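Local coordinates for protein HAD hydrolase, family IA, variant 3 (PDB 6W04) that binds a magnesium ion and is probably a hydrolase of the haloacid dehalogenase superfamily, with a part in carbohydrate metabolism suggested but its substrate not established, at residues 114-117 / 118-122; 157-161 / 162-166; 191-194 / 195-199. All blocks are in the same frame, centred on the assembly; numbering follows the deposited sequence.

Contact 1 (114-117 / 118-122); sequences GNVQ and VFIQK
The ring of Phe-119 leans back along its own helix over the peptide that joins Asn-115 to Val-116: Asn-115 O sits 3.2 Å above the plane of the Phe-119 ring, displaced toward the rim, and Val-116 N lies over the same face. That carbonyl oxygen also accepts the helix bond from Phe-119 N. With CG anti to its own carbonyl carbon (chi1 -58°), the ring is turned back toward the residues one turn earlier, and Asn-115 CB reaches Phe-119 CZ at 3.8 Å. Elsewhere round the helix, Val-116 CG1 meets the end of Ile-120, CD1, at 3.7 Å, the two apolar side chains crossing at a slant. On the exposed flank one water accepts from both amides, 3.1 Å from Gln-117 NE2 and 2.6 Å from Gln-121 NE2; Gln-117 OE1 is held by Trp-113. Long polar chains suit this solvent side, as branched and aromatic ones suit the buried side. Helix 113-123 is the crossover between strands 105-112 and 135-137. Val-116 touches Thr-109 of the first strand; Phe-119 stacks with Phe-8 and touches Tyr-76 and Leu-80 of helix 62-82, where Asn-115 bonds Arg-77 and Glu-73.

Contact 2 (157-161 / 162-166); sequences LGVSI and SHCIV
Ser-160 OG and the imidazole of His-163 meet across a tight turn, and ND1 of His-163 lies 3.1 Å from Ser-160 OG in a hydrogen bond whose donor may be either atom. The oxygen approaches the ring obliquely, whereas Ser-160 CB lies in the ring plane at its edge. With CG anti to its carbonyl carbon (chi1 -59°), the His-163 ring lies on the side of its backbone N and brings ND1 to the Ser-160 hydroxyl. Ser-162 OG donates to the same Ser-160 OG over 3.2 Å, and Ser-162 N adds a weak bond, so one small hydroxyl gathers three partners; serine is short enough to sit among them. Two backbone bonds tighten the turn: His-163 N bonds Ser-160 O and Cys-164 N bonds Ile-161 O, both i to i+3, as in a short 3-10 turn. Cys-164 sets its SG 3.6 Å from Val-159 CG2, while Ile-161 CD1 comes to 4.3 Å from Cys-164 CB. Val-159 and Cys-164 both pack on Ala-3, and Ile-161 on Leu-151 and Ser-154. Helix 148-157 ends in a Schellman motif at Gly-158, whose positive phi glycine adopts easily; from there this turn leads the chain into strand 164-168, a helix-to-strand connection of the Rossmann-like HAD fold.

Contact 3 (191-194 / 195-199); sequences MTVN and ELLQI
A capping box opens helix 193-197: Thr-192, at the N-cap, and Glu-195 exchange bonds between side chain and backbone. Glu-195 N donates to Thr-192 OG1 at 2.9 Å, and in return Thr-192 N donates to Glu-195 OE1 at 3.0 Å, with an N-H...O angle of 166°, meeting the oxygen from above the carboxylate plane. Threonine can do this because its hydroxyl stands between its backbone N and carbonyl carbon (chi1 69°), facing the first turn. Glu-195, extended beyond CG, reaches back far enough for its carboxylate to lie beside the Thr-192 methyl; the two side chains cross at a slant. The first turn also has its regular backbone bonds, Leu-196 N to Thr-192 O and Leu-197 N to Val-193 O.

Met-191, Leu-196 and Ile-199 pack together. Met-191 CB lies on Leu-196 CG at 3.8 Å, and Met-191 SD is 4.0 Å from Leu-196 CD2. A bend at chi3 (62°) folds the methionine methyl back on the helix, Met-191 CE 3.8 Å from Glu-195 O and 4.2 Å from Ile-199 CD1. Met-191 and Ile-199 both rest on helix 171-180, through Ile-171 and through Ile-174 and His-175, while Leu-196 touches Ala-188. Separately, and more exposed, Val-193 and Leu-197 run side by side, with CG1 of Val-193 3.9 Å from CD1 of Leu-197.

The box thus gives partners to two N-H groups at the start of the helix, and the negative carboxylate probably also interacts favourably with the positive end of the helix dipole.

In the fold
The three contacts follow one another along the chain without touching, and lie in or beside one parallel sheet. The centres of contacts 1 and 3 are 29 Å apart, on opposite sides of the chain's centre; contact 2 lies 25 Å from contact 1 and 23 Å from contact 3, centre to centre. The magnesium ion is bound by Asp-7, Asn-9 and Asp-169. In contact 1 the side chain of Phe-119 is about 9 Å from the ion and about 3 Å from that of Asn-9. In contact 3, Leu-196 is about 10 Å from magnesium and about 6 Å from Asp-169, side chain to side chain. Contact 2 includes the start of strand 164-168, which leads to Glu-168 and Asp-169.

Contact 1 (114-117 / 118-122)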
loop_
_atom_site.group_PDB
_atom_site.type_symbol
_atom_site.label_atom_id
_atom_site.label_comp_id
_atom_site.label_asym_id
_atom_site.label_seq_id
_atom_site.Cartn_x
_atom_site.Cartn_y
_atom_site.Cartn_z
ATOM N N GLY A 114 -3.795 12.913 -5.187
ATOM C CA GLY A 114 -2.755 13.821 -4.708
ATOM C C GLY A 114 -1.446 13.114 -4.402
ATOM O O GLY A 114 -0.367 13.530 -4.851
ATOM N N ASN A 115 -1.520 12.025 -3.634
ATOM C CA ASN A 115 -0.304 11.293 -3.268
ATOM C C ASN A 115 0.271 10.554 -4.472
ATOM O O ASN A 115 1.499 10.527 -4.668
ATOM C CB ASN A 115 -0.604 10.316 -2.114
ATOM C CG ASN A 115 -0.715 11.006 -0.778
ATOM O OD1 ASN A 115 -0.547 12.224 -0.676
ATOM N ND2 ASN A 115 -1.012 10.230 0.273
ATOM N N VAL A 116 -0.600 9.975 -5.312
ATOM C CA VAL A 116 -0.135 9.202 -6.463
ATOM C C VAL A 116 0.646 10.096 -7.417
ATOM O O VAL A 116 1.654 9.683 -8.001
ATOM C CB VAL A 116 -1.326 8.527 -7.173
ATOM C CG1 VAL A 116 -0.878 7.936 -8.501
ATOM C CG2 VAL A 116 -1.963 7.434 -6.291
ATOM N N GLN A 117 0.188 11.339 -7.592
ATOM C CA GLN A 117 0.923 12.303 -8.403
ATOM C C GLN A 117 2.355 12.451 -7.900
ATOM O O GLN A 117 3.303 12.494 -8.693
ATOM C CB GLN A 117 0.185 13.647 -8.383
ATOM C CG GLN A 117 0.735 14.712 -9.312
ATOM C CD GLN A 117 -0.179 15.935 -9.437
ATOM O OE1 GLN A 117 -1.283 15.865 -9.985
ATOM N NE2 GLN A 117 0.298 17.064 -8.963
ATOM N N VAL A 118 2.534 12.508 -6.584
ATOM C CA VAL A 118 3.881 12.613 -6.031
ATOM C C VAL A 118 4.662 11.326 -6.281
ATOM O O VAL A 118 5.838 11.369 -6.676
ATOM C CB VAL A 118 3.799 12.975 -4.530
ATOM C CG1 VAL A 118 5.134 12.758 -3.827
ATOM C CG2 VAL A 118 3.390 14.434 -4.399
ATOM N N PHE A 119 4.019 10.164 -6.075
ATOM C CA PHE A 119 4.679 8.877 -6.311
ATOM C C PHE A 119 5.220 8.785 -7.732
ATOM O O PHE A 119 6.379 8.402 -7.938
ATOM C CB PHE A 119 3.719 7.707 -6.074
ATOM C CG PHE A 119 3.114 7.654 -4.707
ATOM C CD1 PHE A 119 3.710 8.273 -3.622
ATOM C CD2 PHE A 119 1.939 6.931 -4.508
ATOM C CE1 PHE A 119 3.109 8.200 -2.364
ATOM C CE2 PHE A 119 1.347 6.850 -3.267
ATOM C CZ PHE A 119 1.932 7.479 -2.189
ATOM N N ILE A 120 4.377 9.099 -8.727
ATOM C CA ILE A 120 4.793 9.038 -10.130
ATOM C C ILE A 120 5.933 10.008 -10.386
ATOM O O ILE A 120 6.938 9.665 -11.012
ATOM C CB ILE A 120 3.599 9.329 -11.062
ATOM C CG1 ILE A 120 2.530 8.239 -10.898
ATOM C CG2 ILE A 120 4.059 9.453 -12.517
ATOM C CD1 ILE A 120 1.166 8.607 -11.503
ATOM N N GLN A 121 5.781 11.245 -9.910
ATOM C CA GLN A 121 6.798 12.268 -10.095
ATOM C C GLN A 121 8.130 11.845 -9.475
ATOM O O GLN A 121 9.182 11.889 -10.127
ATOM C CB GLN A 121 6.287 13.568 -9.464
ATOM C CG GLN A 121 6.629 14.865 -10.146
ATOM C CD GLN A 121 5.688 16.003 -9.709
ATOM O OE1 GLN A 121 5.638 17.052 -10.350
ATOM N NE2 GLN A 121 4.932 15.786 -8.617
ATOM N N LYS A 122 8.101 11.428 -8.209
ATOM C CA LYS A 122 9.340 11.175 -7.469
ATOM C C LYS A 122 10.014 9.889 -7.936
ATOM O O LYS A 122 11.243 9.821 -8.024
ATOM C CB LYS A 122 9.040 11.100 -5.956
ATOM C CG LYS A 122 10.280 10.806 -5.096
ATOM C CD LYS A 122 9.956 10.819 -3.586
ATOM C CE LYS A 122 11.258 10.637 -2.758
ATOM N NZ LYS A 122 12.173 11.818 -2.883
HETATM O O HOH W 1 3.108 17.374 -7.759
#

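Contact 2 (157-161 / 162-166)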
loop_
_atom_site.group_PDB
_atom_site.type_symbol
_atom_site.label_atom_id
_atom_site.label_comp_id
_atom_site.label_asym_id
_atom_site.label_seq_id
_atom_site.Cartn_x
_atom_site.Cartn_y
_atom_site.Cartn_z
ATOM N N LEU A 157 -5.762 -5.182 -16.074
ATOM C CA LEU A 157 -4.735 -5.912 -16.806
ATOM C C LEU A 157 -5.313 -7.013 -17.686
ATOM O O LEU A 157 -4.558 -7.641 -18.439
ATOM C CB LEU A 157 -3.715 -6.501 -15.832
ATOM C CG LEU A 157 -2.884 -5.479 -15.054
ATOM C CD1 LEU A 157 -1.847 -6.187 -14.186
ATOM C CD2 LEU A 157 -2.219 -4.508 -16.019
ATOM N N GLY A 158 -6.621 -7.249 -17.624
ATOM C CA GLY A 158 -7.247 -8.252 -18.465
ATOM C C GLY A 158 -6.928 -9.676 -18.075
ATOM O O GLY A 158 -6.891 -10.552 -18.944
ATOM N N VAL A 159 -6.712 -9.931 -16.784
ATOM C CA VAL A 159 -6.269 -11.223 -16.280
ATOM C C VAL A 159 -7.274 -11.721 -15.245
ATOM O O VAL A 159 -8.123 -10.977 -14.761
ATOM C CB VAL A 159 -4.855 -11.153 -15.668
ATOM C CG1 VAL A 159 -3.830 -10.728 -16.724
ATOM C CG2 VAL A 159 -4.843 -10.189 -14.465
ATOM N N SER A 160 -7.168 -13.002 -14.912
ATOM C CA SER A 160 -8.021 -13.614 -13.907
ATOM C C SER A 160 -7.407 -13.403 -12.527
ATOM O O SER A 160 -6.214 -13.665 -12.331
ATOM C CB SER A 160 -8.207 -15.106 -14.198
ATOM O OG SER A 160 -8.158 -15.852 -12.994
ATOM N N ILE A 161 -8.225 -12.921 -11.578
ATOM C CA ILE A 161 -7.718 -12.534 -10.254
ATOM C C ILE A 161 -7.039 -13.708 -9.566
ATOM O O ILE A 161 -6.035 -13.536 -8.865
ATOM C CB ILE A 161 -8.849 -11.950 -9.374
ATOM C CG1 ILE A 161 -8.310 -11.500 -8.011
ATOM C CG2 ILE A 161 -9.967 -12.981 -9.147
ATOM C CD1 ILE A 161 -7.262 -10.394 -8.098
ATOM N N SER A 162 -7.554 -14.922 -9.769
ATOM C CA SER A 162 -7.037 -16.055 -9.013
ATOM C C SER A 162 -5.699 -16.547 -9.537
ATOM O O SER A 162 -5.123 -17.472 -8.957
ATOM C CB SER A 162 -8.055 -17.203 -9.002
ATOM O OG SER A 162 -8.406 -17.581 -10.317
ATOM N N HIS A 163 -5.187 -15.965 -10.613
ATOM C CA HIS A 163 -3.828 -16.238 -11.049
ATOM C C HIS A 163 -2.937 -15.019 -10.855
ATOM O O HIS A 163 -1.917 -14.866 -11.534
ATOM C CB HIS A 163 -3.835 -16.723 -12.496
ATOM C CG HIS A 163 -4.645 -17.968 -12.682
ATOM N ND1 HIS A 163 -5.904 -17.962 -13.241
ATOM C CD2 HIS A 163 -4.403 -19.249 -12.315
ATOM C CE1 HIS A 163 -6.388 -19.192 -13.247
ATOM N NE2 HIS A 163 -5.496 -19.992 -12.689
ATOM N N CYS A 164 -3.305 -14.159 -9.910
ATOM C CA CYS A 164 -2.537 -12.968 -9.578
ATOM C C CYS A 164 -1.824 -13.141 -8.244
ATOM O O CYS A 164 -2.408 -13.630 -7.268
ATOM C CB CYS A 164 -3.431 -11.719 -9.505
ATOM S SG CYS A 164 -4.021 -11.127 -11.108
ATOM N N ILE A 165 -0.560 -12.724 -8.211
ATOM C CA ILE A 165 0.163 -12.470 -6.973
ATOM C C ILE A 165 -0.115 -11.040 -6.524
ATOM O O ILE A 165 -0.113 -10.109 -7.338
ATOM C CB ILE A 165 1.673 -12.701 -7.165
ATOM C CG1 ILE A 165 1.942 -14.183 -7.417
ATOM C CG2 ILE A 165 2.438 -12.186 -5.958
ATOM C CD1 ILE A 165 1.692 -15.092 -6.189
ATOM N N VAL A 166 -0.365 -10.867 -5.224
ATOM C CA VAL A 166 -0.468 -9.564 -4.589
ATOM C C VAL A 166 0.608 -9.470 -3.515
ATOM O O VAL A 166 0.732 -10.372 -2.680
ATOM C CB VAL A 166 -1.863 -9.335 -3.983
ATOM C CG1 VAL A 166 -1.872 -8.043 -3.144
ATOM C CG2 VAL A 166 -2.905 -9.291 -5.094
#

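Contact 3 (191-194 / 195-199)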
loop_
_atom_site.group_PDB
_atom_site.type_symbol
_atom_site.label_atom_id
_atom_site.label_comp_id
_atom_site.label_asym_id
_atom_site.label_seq_id
_atom_site.Cartn_x
_atom_site.Cartn_y
_atom_site.Cartn_z
ATOM N N MET A 191 5.147 -5.418 9.979
ATOM C CA MET A 191 5.063 -6.725 10.608
ATOM C C MET A 191 6.313 -7.536 10.300
ATOM O O MET A 191 6.965 -7.329 9.279
ATOM C CB MET A 191 3.814 -7.448 10.120
ATOM C CG MET A 191 2.552 -6.642 10.502
ATOM S SD MET A 191 1.016 -7.296 9.842
ATOM C CE MET A 191 0.965 -8.893 10.602
ATOM N N THR A 192 6.666 -8.434 11.221
ATOM C CA THR A 192 7.726 -9.400 10.958
ATOM C C THR A 192 7.251 -10.432 9.938
ATOM O O THR A 192 6.057 -10.557 9.649
ATOM C CB THR A 192 8.147 -10.107 12.241
ATOM O OG1 THR A 192 7.086 -10.971 12.700
ATOM C CG2 THR A 192 8.498 -9.084 13.318
ATOM N N VAL A 193 8.210 -11.182 9.383
ATOM C CA VAL A 193 7.861 -12.295 8.499
ATOM C C VAL A 193 6.941 -13.279 9.217
ATOM O O VAL A 193 5.935 -13.733 8.658
ATOM C CB VAL A 193 9.134 -12.998 7.982
ATOM C CG1 VAL A 193 8.826 -14.446 7.609
ATOM C CG2 VAL A 193 9.702 -12.251 6.793
ATOM N N ASN A 194 7.291 -13.638 10.460
ATOM C CA ASN A 194 6.512 -14.621 11.216
ATOM C C ASN A 194 5.123 -14.098 11.557
ATOM O O ASN A 194 4.165 -14.878 11.640
ATOM C CB ASN A 194 7.235 -15.001 12.505
ATOM C CG ASN A 194 8.491 -15.802 12.253
ATOM O OD1 ASN A 194 8.675 -16.373 11.175
ATOM N ND2 ASN A 194 9.369 -15.851 13.252
ATOM N N GLU A 195 5.000 -12.796 11.797
ATOM C CA GLU A 195 3.683 -12.246 12.090
ATOM C C GLU A 195 2.791 -12.307 10.859
ATOM O O GLU A 195 1.608 -12.641 10.963
ATOM C CB GLU A 195 3.817 -10.816 12.621
ATOM C CG GLU A 195 4.406 -10.750 14.050
ATOM C CD GLU A 195 4.733 -9.324 14.477
ATOM O OE1 GLU A 195 4.872 -8.450 13.592
ATOM O OE2 GLU A 195 4.844 -9.070 15.693
ATOM N N LEU A 196 3.353 -12.034 9.680
ATOM C CA LEU A 196 2.569 -12.137 8.451
ATOM C C LEU A 196 2.176 -13.581 8.165
ATOM O O LEU A 196 1.082 -13.827 7.653
ATOM C CB LEU A 196 3.348 -11.547 7.273
ATOM C CG LEU A 196 3.508 -10.018 7.277
ATOM C CD1 LEU A 196 4.789 -9.575 6.544
ATOM C CD2 LEU A 196 2.275 -9.343 6.657
ATOM N N LEU A 197 3.042 -14.544 8.505
ATOM C CA LEU A 197 2.725 -15.950 8.278
ATOM C C LEU A 197 1.614 -16.445 9.193
ATOM O O LEU A 197 0.943 -17.423 8.852
ATOM C CB LEU A 197 3.985 -16.825 8.454
ATOM C CG LEU A 197 5.084 -16.626 7.393
ATOM C CD1 LEU A 197 6.331 -17.455 7.702
ATOM C CD2 LEU A 197 4.578 -16.940 5.991
ATOM N N GLN A 198 1.403 -15.792 10.339
ATOM C CA GLN A 198 0.345 -16.220 11.243
ATOM C C GLN A 198 -1.047 -15.888 10.718
ATOM O O GLN A 198 -2.030 -16.323 11.328
ATOM C CB GLN A 198 0.552 -15.593 12.625
ATOM C CG GLN A 198 1.760 -16.134 13.403
ATOM C CD GLN A 198 1.387 -17.221 14.402
ATOM O OE1 GLN A 198 0.926 -16.938 15.509
ATOM N NE2 GLN A 198 1.589 -18.470 14.015
ATOM N N ILE A 199 -1.156 -15.154 9.605
ATOM C CA ILE A 199 -2.446 -14.840 8.983
ATOM C C ILE A 199 -2.884 -16.002 8.099
ATOM O O ILE A 199 -2.119 -16.465 7.244
ATOM C CB ILE A 199 -2.354 -13.550 8.154
ATOM C CG1 ILE A 199 -2.067 -12.344 9.036
ATOM C CG2 ILE A 199 -3.636 -13.326 7.353
ATOM C CD1 ILE A 199 -1.698 -11.113 8.204
#